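Long-range contact in galactose-binding-like protein (Bacteroides thetaiotaomicron, PDB 7M1B), which is a SusE-like protein that probably binds glycans through a galactose-binding-like domain and may also have a degradative capacity: residues R270-Y284 and N329-E342. Residues are numbered along the deposited sequence; the frame is centred on the assembly and turned at random.
Sequences RFTSWQRSMGGSYYY and NSEEDITYASKGEE. With EDO (1,2-ethanediol), chain B.
Strand pairing at one end and helix-on-loop packing at the other join residues 270-284 to 329-342, at an edge of the C-terminal β-sheet domain. Ser273 and Glu341 make the antiparallel hydrogen-bonded pair, with Ser273 N to Glu341 O and Glu341 N to Ser273 O both 2.8 Å. Thr272 OG1 donates to Glu342 OE2 at 2.5 Å on its syn side, though tilted 29° out of the carboxylate plane. Bent at chi2 (-73°), Glu342 folds its carboxylate back beside Thr272 and Arg270, putting OE2 between them and in a salt bridge with the Arg270 guanidinium edge; Arg270 also pairs with Glu202. Gly340, with positive phi, lays CA over the five-membered ring of Trp274, 3.5 Å from its centroid, where a CB would clash with Thr272 CG2 and Trp274 CE2. Strand 256-274 belongs to the antiparallel sheet of a galactose-binding-clan domain, typically a β-sandwich, and helix 331-338 turns through Gly340 into the neighbouring strand 341-344. Ala337 CB sits over the Tyr283 ring, 3.6 Å from its centroid, and Ile334 CG2 approaches CE2 of that ring. An alanine in place of Tyr283 would probably leave the Ala337 methyl without its aromatic cover and open a gap beside Ile334. Tyr284 presents its ring edge to Asp333 O, and its hydroxyl bonds to Ile319 O. Gln275 OE1 accepts from Tyr284 N, and NE2 donates to Glu341 OE1 from above the carboxylate plane, while Ser318 holds OE2. Asn329 ND2 donates to Tyr283 O at 2.9 Å from above the carbonyl plane; Ser330 and Asp333 form a capping box, Asp333 OD2 also bonding Ser322 OG.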
ATOM      1  N   ARG A 270       1.976   5.092   2.303  1.00 16.68           N
ATOM      2  CA  ARG A 270       0.519   5.161   2.194  1.00 16.86           C
ATOM      3  C   ARG A 270       0.156   5.887   0.897  1.00 17.67           C
ATOM      4  O   ARG A 270       1.049   6.393   0.197  1.00 17.19           O
ATOM      5  CB  ARG A 270       0.054   6.016   3.396  1.00 20.56           C
ATOM      6  CG  ARG A 270       0.481   7.478   3.328  1.00 18.80           C
ATOM      7  CD  ARG A 270       0.114   8.220   4.647  1.00 20.96           C
ATOM      8  NE  ARG A 270       0.425   9.655   4.565  1.00 23.63           N
ATOM      9  CZ  ARG A 270      -0.311  10.657   4.045  1.00 21.70           C
ATOM     10  NH1 ARG A 270      -1.509  10.458   3.511  1.00 24.04           N
ATOM     11  NH2 ARG A 270       0.191  11.881   4.070  1.00 27.16           N
ATOM     12  N   PHE A 271      -1.123   5.802   0.502  1.00 16.65           N
ATOM     13  CA  PHE A 271      -1.561   6.618  -0.617  1.00 16.04           C
ATOM     14  C   PHE A 271      -2.959   7.146  -0.313  1.00 16.19           C
ATOM     15  O   PHE A 271      -3.642   6.678   0.601  1.00 19.37           O
ATOM     16  CB  PHE A 271      -1.522   5.789  -1.924  1.00 17.14           C
ATOM     17  CG  PHE A 271      -2.558   4.690  -2.064  1.00 16.32           C
ATOM     18  CD1 PHE A 271      -2.403   3.437  -1.435  1.00 17.00           C
ATOM     19  CD2 PHE A 271      -3.781   4.960  -2.683  1.00 19.11           C
ATOM     20  CE1 PHE A 271      -3.385   2.444  -1.560  1.00 19.53           C
ATOM     21  CE2 PHE A 271      -4.752   3.964  -2.810  1.00 16.72           C
ATOM     22  CZ  PHE A 271      -4.599   2.713  -2.186  1.00 16.15           C
ATOM     23  N   THR A 272      -3.331   8.179  -1.081  1.00 15.96           N
ATOM     24  CA  THR A 272      -4.642   8.809  -0.970  1.00 19.69           C
ATOM     25  C   THR A 272      -5.332   8.649  -2.332  1.00 18.17           C
ATOM     26  O   THR A 272      -4.687   8.821  -3.390  1.00 17.88           O
ATOM     27  CB  THR A 272      -4.598  10.310  -0.655  1.00 19.02           C
ATOM     28  OG1 THR A 272      -3.763  10.413   0.499  1.00 20.58           O
ATOM     29  CG2 THR A 272      -5.954  10.910  -0.373  1.00 18.17           C
ATOM     30  N   SER A 273      -6.628   8.261  -2.316  1.00 16.27           N
ATOM     31  CA  SER A 273      -7.376   7.948  -3.547  1.00 17.94           C
ATOM     32  C   SER A 273      -8.613   8.846  -3.568  1.00 18.10           C
ATOM     33  O   SER A 273      -9.301   9.031  -2.541  1.00 20.71           O
ATOM     34  CB  SER A 273      -7.856   6.475  -3.460  1.00 25.34           C
ATOM     35  OG  SER A 273      -8.574   6.195  -4.634  1.00 31.66           O
ATOM     36  N   TRP A 274      -8.836   9.529  -4.712  1.00 16.33           N
ATOM     37  CA  TRP A 274     -10.074  10.260  -4.915  1.00 14.73           C
ATOM     38  C   TRP A 274     -10.919   9.674  -6.023  1.00 14.54           C
ATOM     39  O   TRP A 274     -10.391   9.365  -7.082  1.00 16.19           O
ATOM     40  CB  TRP A 274      -9.795  11.715  -5.335  1.00 16.87           C
ATOM     41  CG  TRP A 274      -9.267  12.551  -4.200  1.00 14.74           C
ATOM     42  CD1 TRP A 274     -10.006  13.438  -3.473  1.00 19.09           C
ATOM     43  CD2 TRP A 274      -7.898  12.718  -3.808  1.00 16.89           C
ATOM     44  NE1 TRP A 274      -9.187  14.164  -2.637  1.00 19.24           N
ATOM     45  CE2 TRP A 274      -7.888  13.734  -2.819  1.00 17.99           C
ATOM     46  CE3 TRP A 274      -6.685  12.087  -4.144  1.00 17.55           C
ATOM     47  CZ2 TRP A 274      -6.705  14.127  -2.153  1.00 21.25           C
ATOM     48  CZ3 TRP A 274      -5.513  12.530  -3.534  1.00 17.39           C
ATOM     49  CH2 TRP A 274      -5.527  13.519  -2.544  1.00 20.43           C
ATOM     50  N   GLN A 275     -12.239   9.545  -5.733  1.00 14.61           N
ATOM     51  CA  GLN A 275     -13.206   9.123  -6.729  1.00 14.62           C
ATOM     52  C   GLN A 275     -13.548  10.300  -7.671  1.00 15.54           C
ATOM     53  O   GLN A 275     -13.475  11.473  -7.277  1.00 17.35           O
ATOM     54  CB  GLN A 275     -14.541   8.739  -6.054  1.00 14.35           C
ATOM     55  CG  GLN A 275     -14.405   7.450  -5.217  1.00 14.37           C
ATOM     56  CD  GLN A 275     -15.676   7.265  -4.418  1.00 18.20           C
ATOM     57  OE1 GLN A 275     -16.791   7.395  -4.933  1.00 18.96           O
ATOM     58  NE2 GLN A 275     -15.493   6.932  -3.147  1.00 19.89           N
ATOM     59  N   ARG A 276     -14.007   9.959  -8.899  1.00 15.01           N
ATOM     60  CA  ARG A 276     -14.488  11.018  -9.812  1.00 14.63           C
ATOM     61  C   ARG A 276     -15.773  11.555  -9.159  1.00 16.65           C
ATOM     62  O   ARG A 276     -16.593  10.833  -8.567  1.00 18.92           O
ATOM     63  CB  ARG A 276     -14.814  10.358 -11.183  1.00 14.69           C
ATOM     64  CG  ARG A 276     -15.551  11.286 -12.150  1.00 15.46           C
ATOM     65  CD  ARG A 276     -17.061  11.146 -12.047  1.00 18.26           C
ATOM     66  NE  ARG A 276     -17.494   9.783 -12.482  1.00 17.57           N
ATOM     67  CZ  ARG A 276     -17.862   9.484 -13.753  1.00 18.22           C
ATOM     68  NH1 ARG A 276     -17.935  10.455 -14.699  1.00 16.89           N
ATOM     69  NH2 ARG A 276     -18.134   8.241 -14.021  1.00 20.28           N
ATOM     70  N   SER A 277     -15.991  12.879  -9.297  1.00 16.18           N
ATOM     71  CA  SER A 277     -16.959  13.577  -8.469  1.00 16.21           C
ATOM     72  C   SER A 277     -17.944  14.388  -9.302  1.00 15.23           C
ATOM     73  O   SER A 277     -19.148  14.149  -9.193  1.00 18.57           O
ATOM     74  CB  SER A 277     -16.213  14.427  -7.475  1.00 16.89           C
ATOM     75  OG  SER A 277     -15.401  15.353  -8.239  1.00 17.93           O
ATOM     76  N   MET A 278     -17.474  15.417 -10.069  1.00 16.09           N
ATOM     77  CA  MET A 278     -18.310  16.262 -10.907  1.00 20.56           C
ATOM     78  C   MET A 278     -19.445  16.868 -10.087  1.00 21.07           C
ATOM     79  O   MET A 278     -20.622  16.913 -10.501  1.00 24.85           O
ATOM     80  CB  MET A 278     -18.857  15.465 -12.114  1.00 18.39           C
ATOM     81  CG  MET A 278     -17.715  15.019 -12.999  1.00 16.36           C
ATOM     82  SD  MET A 278     -18.320  14.086 -14.341  1.00 22.14           S
ATOM     83  CE  MET A 278     -16.802  13.722 -15.050  1.00 17.60           C
ATOM     84  N   GLY A 279     -19.068  17.394  -8.931  1.00 20.85           N
ATOM     85  CA  GLY A 279     -20.031  18.059  -8.071  1.00 22.09           C
ATOM     86  C   GLY A 279     -20.529  17.206  -6.891  1.00 23.76           C
ATOM     87  O   GLY A 279     -21.142  17.706  -5.940  1.00 29.46           O
ATOM     88  N   GLY A 280     -20.260  15.915  -6.931  1.00 21.96           N
ATOM     89  CA  GLY A 280     -20.546  14.949  -5.880  1.00 23.06           C
ATOM     90  C   GLY A 280     -21.518  13.827  -6.268  1.00 22.61           C
ATOM     91  O   GLY A 280     -21.535  12.783  -5.588  1.00 21.90           O
ATOM     92  N   SER A 281     -22.338  14.035  -7.308  1.00 22.57           N
ATOM     93  CA  SER A 281     -23.367  13.025  -7.520  1.00 24.37           C
ATOM     94  C   SER A 281     -22.781  11.719  -8.061  1.00 25.35           C
ATOM     95  O   SER A 281     -23.442  10.696  -8.026  1.00 23.28           O
ATOM     96  CB  SER A 281     -24.456  13.511  -8.445  1.00 34.45           C
ATOM     97  OG  SER A 281     -23.924  13.741  -9.729  1.00 29.39           O
ATOM     98  N   TYR A 282     -21.534  11.747  -8.534  1.00 21.14           N
ATOM     99  CA  TYR A 282     -20.885  10.548  -9.077  1.00 21.17           C
ATOM    100  C   TYR A 282     -20.171   9.695  -8.039  1.00 20.11           C
ATOM    101  O   TYR A 282     -19.634   8.632  -8.355  1.00 19.95           O
ATOM    102  CB  TYR A 282     -19.955  10.900 -10.236  1.00 20.64           C
ATOM    103  CG  TYR A 282     -20.762  11.143 -11.471  1.00 19.09           C
ATOM    104  CD1 TYR A 282     -21.261  12.432 -11.750  1.00 22.45           C
ATOM    105  CD2 TYR A 282     -20.877  10.158 -12.455  1.00 20.48           C
ATOM    106  CE1 TYR A 282     -22.014  12.656 -12.904  1.00 23.51           C
ATOM    107  CE2 TYR A 282     -21.686  10.343 -13.572  1.00 22.24           C
ATOM    108  CZ  TYR A 282     -22.177  11.636 -13.846  1.00 23.25           C
ATOM    109  OH  TYR A 282     -22.935  11.845 -14.986  1.00 25.37           O
ATOM    110  N   TYR A 283     -20.065  10.219  -6.812  1.00 18.77           N
ATOM    111  CA  TYR A 283     -19.458   9.380  -5.790  1.00 18.53           C
ATOM    112  C   TYR A 283     -20.216   8.067  -5.585  1.00 19.14           C
ATOM    113  O   TYR A 283     -21.464   7.979  -5.644  1.00 20.31           O
ATOM    114  CB  TYR A 283     -19.285  10.141  -4.451  1.00 17.98           C
ATOM    115  CG  TYR A 283     -18.280  11.261  -4.455  1.00 17.93           C
ATOM    116  CD1 TYR A 283     -17.029  11.112  -5.070  1.00 17.82           C
ATOM    117  CD2 TYR A 283     -18.542  12.459  -3.775  1.00 19.62           C
ATOM    118  CE1 TYR A 283     -16.092  12.150  -5.039  1.00 18.10           C
ATOM    119  CE2 TYR A 283     -17.595  13.499  -3.722  1.00 20.12           C
ATOM    120  CZ  TYR A 283     -16.350  13.307  -4.289  1.00 17.34           C
ATOM    121  OH  TYR A 283     -15.419  14.321  -4.303  1.00 19.35           O
ATOM    122  N   TYR A 284     -19.438   7.037  -5.308  1.00 17.79           N
ATOM    123  CA  TYR A 284     -19.929   5.727  -4.864  1.00 16.57           C
ATOM    124  C   TYR A 284     -20.826   5.085  -5.947  1.00 18.35           C
ATOM    125  O   TYR A 284     -21.768   4.357  -5.627  1.00 20.45           O
ATOM    126  CB  TYR A 284     -20.676   5.891  -3.525  1.00 18.96           C
ATOM    127  CG  TYR A 284     -19.719   6.266  -2.426  1.00 18.70           C
ATOM    128  CD1 TYR A 284     -18.801   5.351  -1.916  1.00 18.53           C
ATOM    129  CD2 TYR A 284     -19.781   7.533  -1.909  1.00 18.64           C
ATOM    130  CE1 TYR A 284     -17.908   5.707  -0.905  1.00 19.34           C
ATOM    131  CE2 TYR A 284     -18.881   7.918  -0.912  1.00 17.99           C
ATOM    132  CZ  TYR A 284     -17.991   6.980  -0.378  1.00 20.80           C
ATOM    133  OH  TYR A 284     -17.088   7.311   0.595  1.00 21.32           O
ATOM    134  N   ASN A 329     -26.266   9.305  -1.808  1.00 24.14           N
ATOM    135  CA  ASN A 329     -25.053   9.669  -1.080  1.00 21.36           C
ATOM    136  C   ASN A 329     -25.440  10.671   0.016  1.00 24.61           C
ATOM    137  O   ASN A 329     -26.045  11.694  -0.313  1.00 26.78           O
ATOM    138  CB  ASN A 329     -24.027  10.308  -2.021  1.00 24.10           C
ATOM    139  CG  ASN A 329     -23.566   9.370  -3.129  1.00 24.98           C
ATOM    140  OD1 ASN A 329     -23.521   8.171  -2.966  1.00 22.29           O
ATOM    141  ND2 ASN A 329     -23.112   9.925  -4.218  1.00 21.24           N
ATOM    142  N   SER A 330     -24.939  10.476   1.247  1.00 23.83           N
ATOM    143  CA  SER A 330     -25.243  11.411   2.331  1.00 23.57           C
ATOM    144  C   SER A 330     -24.312  12.625   2.207  1.00 24.74           C
ATOM    145  O   SER A 330     -23.271  12.527   1.517  1.00 24.18           O
ATOM    146  CB  SER A 330     -25.107  10.783   3.689  1.00 23.82           C
ATOM    147  OG  SER A 330     -23.734  10.573   4.024  1.00 24.49           O
ATOM    148  N   GLU A 331     -24.569  13.676   3.012  1.00 24.33           N
ATOM    149  CA  GLU A 331     -23.667  14.811   3.057  1.00 26.39           C
ATOM    150  C   GLU A 331     -22.297  14.360   3.572  1.00 26.43           C
ATOM    151  O   GLU A 331     -21.259  14.815   3.049  1.00 26.66           O
ATOM    152  CB  GLU A 331     -24.207  15.886   4.006  1.00 35.11           C
ATOM    153  CG  GLU A 331     -25.308  16.735   3.384  1.00 33.42           C
ATOM    154  CD  GLU A 331     -26.099  17.609   4.358  1.00 41.98           C
ATOM    155  OE1 GLU A 331     -25.633  17.830   5.530  1.00 43.70           O
ATOM    156  OE2 GLU A 331     -27.191  18.070   3.954  1.00 55.53           O
ATOM    157  N   GLU A 332     -22.298  13.470   4.574  1.00 23.63           N
ATOM    158  CA  GLU A 332     -21.081  12.903   5.155  1.00 26.91           C
ATOM    159  C   GLU A 332     -20.312  12.069   4.118  1.00 24.17           C
ATOM    160  O   GLU A 332     -19.093  12.248   3.987  1.00 23.88           O
ATOM    161  CB  GLU A 332     -21.424  12.008   6.349  1.00 25.73           C
ATOM    162  CG  GLU A 332     -20.197  11.378   6.973  1.00 27.06           C
ATOM    163  CD  GLU A 332     -20.462  10.311   8.037  1.00 36.01           C
ATOM    164  OE1 GLU A 332     -21.634   9.796   8.161  1.00 43.05           O
ATOM    165  OE2 GLU A 332     -19.525  10.002   8.782  1.00 37.29           O
ATOM    166  N   ASP A 333     -21.027  11.287   3.287  1.00 21.68           N
ATOM    167  CA  ASP A 333     -20.393  10.551   2.191  1.00 19.28           C
ATOM    168  C   ASP A 333     -19.668  11.514   1.239  1.00 16.39           C
ATOM    169  O   ASP A 333     -18.508  11.219   0.807  1.00 20.52           O
ATOM    170  CB  ASP A 333     -21.438   9.800   1.365  1.00 18.02           C
ATOM    171  CG  ASP A 333     -22.106   8.635   2.101  1.00 19.54           C
ATOM    172  OD1 ASP A 333     -21.501   8.087   3.059  1.00 22.75           O
ATOM    173  OD2 ASP A 333     -23.282   8.257   1.662  1.00 24.63           O
ATOM    174  N   ILE A 334     -20.326  12.590   0.856  1.00 18.58           N
ATOM    175  CA  ILE A 334     -19.762  13.499  -0.157  1.00 20.65           C
ATOM    176  C   ILE A 334     -18.566  14.294   0.382  1.00 21.01           C
ATOM    177  O   ILE A 334     -17.509  14.366  -0.253  1.00 23.42           O
ATOM    178  CB  ILE A 334     -20.895  14.401  -0.654  1.00 19.55           C
ATOM    179  CG1 ILE A 334     -21.873  13.588  -1.522  1.00 22.83           C
ATOM    180  CG2 ILE A 334     -20.271  15.577  -1.422  1.00 24.11           C
ATOM    181  CD1 ILE A 334     -23.203  14.280  -1.733  1.00 26.65           C
ATOM    182  N   THR A 335     -18.677  14.804   1.599  1.00 23.47           N
ATOM    183  CA  THR A 335     -17.543  15.432   2.237  1.00 26.25           C
ATOM    184  C   THR A 335     -16.380  14.442   2.360  1.00 23.92           C
ATOM    185  O   THR A 335     -15.221  14.801   2.075  1.00 27.39           O
ATOM    186  CB  THR A 335     -17.988  16.011   3.596  1.00 29.71           C
ATOM    187  OG1 THR A 335     -19.050  16.934   3.340  1.00 34.18           O
ATOM    188  CG2 THR A 335     -16.879  16.723   4.349  1.00 28.66           C
ATOM    189  N   TYR A 336     -16.638  13.263   2.935  1.00 21.43           N
ATOM    190  CA  TYR A 336     -15.609  12.248   3.126  1.00 26.18           C
ATOM    191  C   TYR A 336     -14.875  11.933   1.816  1.00 23.49           C
ATOM    192  O   TYR A 336     -13.635  11.893   1.771  1.00 25.04           O
ATOM    193  CB  TYR A 336     -16.207  11.001   3.785  1.00 24.43           C
ATOM    194  CG  TYR A 336     -15.301   9.811   3.998  1.00 22.90           C
ATOM    195  CD1 TYR A 336     -14.461   9.704   5.097  1.00 28.97           C
ATOM    196  CD2 TYR A 336     -15.230   8.807   3.032  1.00 19.92           C
ATOM    197  CE1 TYR A 336     -13.654   8.578   5.277  1.00 30.19           C
ATOM    198  CE2 TYR A 336     -14.465   7.662   3.200  1.00 23.55           C
ATOM    199  CZ  TYR A 336     -13.611   7.585   4.291  1.00 27.78           C
ATOM    200  OH  TYR A 336     -12.852   6.446   4.404  1.00 30.56           O
ATOM    201  N   ALA A 337     -15.631  11.610   0.765  1.00 19.24           N
ATOM    202  CA  ALA A 337     -14.925  11.231  -0.448  1.00 18.38           C
ATOM    203  C   ALA A 337     -14.155  12.407  -1.034  1.00 18.11           C
ATOM    204  O   ALA A 337     -13.076  12.179  -1.597  1.00 18.79           O
ATOM    205  CB  ALA A 337     -15.974  10.751  -1.461  1.00 18.00           C
ATOM    206  N   SER A 338     -14.715  13.620  -0.943  1.00 19.32           N
ATOM    207  CA  SER A 338     -14.042  14.739  -1.591  1.00 18.86           C
ATOM    208  C   SER A 338     -12.683  15.054  -0.917  1.00 19.79           C
ATOM    209  O   SER A 338     -11.844  15.728  -1.538  1.00 22.97           O
ATOM    210  CB  SER A 338     -14.971  15.965  -1.603  1.00 21.91           C
ATOM    211  OG  SER A 338     -15.043  16.541  -0.243  1.00 21.68           O
ATOM    212  N   LYS A 339     -12.508  14.674   0.366  1.00 21.56           N
ATOM    213  CA  LYS A 339     -11.277  14.937   1.105  1.00 20.08           C
ATOM    214  C   LYS A 339     -10.163  13.915   0.818  1.00 21.12           C
ATOM    215  O   LYS A 339      -8.979  14.115   1.162  1.00 22.97           O
ATOM    216  CB  LYS A 339     -11.616  15.037   2.597  1.00 33.14           C
ATOM    217  CG  LYS A 339     -11.568  13.692   3.335  1.00 42.67           C
ATOM    218  CD  LYS A 339     -11.265  13.830   4.843  1.00 60.79           C
ATOM    219  CE  LYS A 339     -12.499  13.749   5.721  1.00 66.42           C
ATOM    220  NZ  LYS A 339     -12.248  14.206   7.115  1.00 70.19           N
ATOM    221  N   GLY A 340     -10.470  12.854   0.052  1.00 18.94           N
ATOM    222  CA  GLY A 340      -9.452  11.856  -0.282  1.00 17.92           C
ATOM    223  C   GLY A 340      -9.500  10.708   0.741  1.00 18.95           C
ATOM    224  O   GLY A 340      -9.500  10.901   1.960  1.00 21.18           O
ATOM    225  N   GLU A 341      -9.477   9.497   0.219  1.00 16.57           N
ATOM    226  CA  GLU A 341      -9.539   8.241   1.029  1.00 15.97           C
ATOM    227  C   GLU A 341      -8.131   7.716   1.252  1.00 20.24           C
ATOM    228  O   GLU A 341      -7.336   7.522   0.308  1.00 18.91           O
ATOM    229  CB  GLU A 341     -10.475   7.309   0.288  1.00 19.33           C
ATOM    230  CG  GLU A 341     -11.903   7.822   0.250  1.00 18.11           C
ATOM    231  CD  GLU A 341     -12.745   6.922  -0.636  1.00 20.12           C
ATOM    232  OE1 GLU A 341     -12.978   7.258  -1.750  1.00 20.94           O
ATOM    233  OE2 GLU A 341     -13.052   5.772  -0.137  1.00 19.36           O
ATOM    234  N   GLU A 342      -7.818   7.447   2.529  1.00 21.38           N
ATOM    235  CA  GLU A 342      -6.442   7.152   2.889  1.00 17.64           C
ATOM    236  C   GLU A 342      -6.236   5.655   3.112  1.00 18.42           C
ATOM    237  O   GLU A 342      -7.072   5.002   3.762  1.00 21.25           O
ATOM    238  CB  GLU A 342      -6.161   7.861   4.252  1.00 19.14           C
ATOM    239  CG  GLU A 342      -6.504   9.335   4.224  1.00 28.45           C
ATOM    240  CD  GLU A 342      -5.575  10.223   3.442  1.00 29.00           C
ATOM    241  OE1 GLU A 342      -5.804  11.457   3.494  1.00 32.60           O
ATOM    242  OE2 GLU A 342      -4.631   9.702   2.778  1.00 31.22           O
TER
HETATM  243  C1  EDO B 501     -17.710  12.040 -18.807  1.00 28.39           C
HETATM  244  O1  EDO B 501     -18.593  12.670 -17.885  1.00 36.81           O
HETATM  245  C2  EDO B 501     -17.272  10.722 -18.276  1.00 30.48           C
HETATM  246  O2  EDO B 501     -18.248   9.936 -17.525  1.00 32.60           O
HETATM  247  O   HOH W   1      -2.927   7.836   3.240  1.00 30.12           O
HETATM  248  O   HOH W   2      -3.313  12.683   3.394  1.00 37.52           O
HETATM  249  O   HOH W   3     -11.063   5.993  -3.432  1.00 26.19           O
HETATM  250  O   HOH W   4     -12.945   9.709  -3.005  1.00 18.95           O
HETATM  251  O   HOH W   5     -24.105   6.159  -4.834  1.00 28.94           O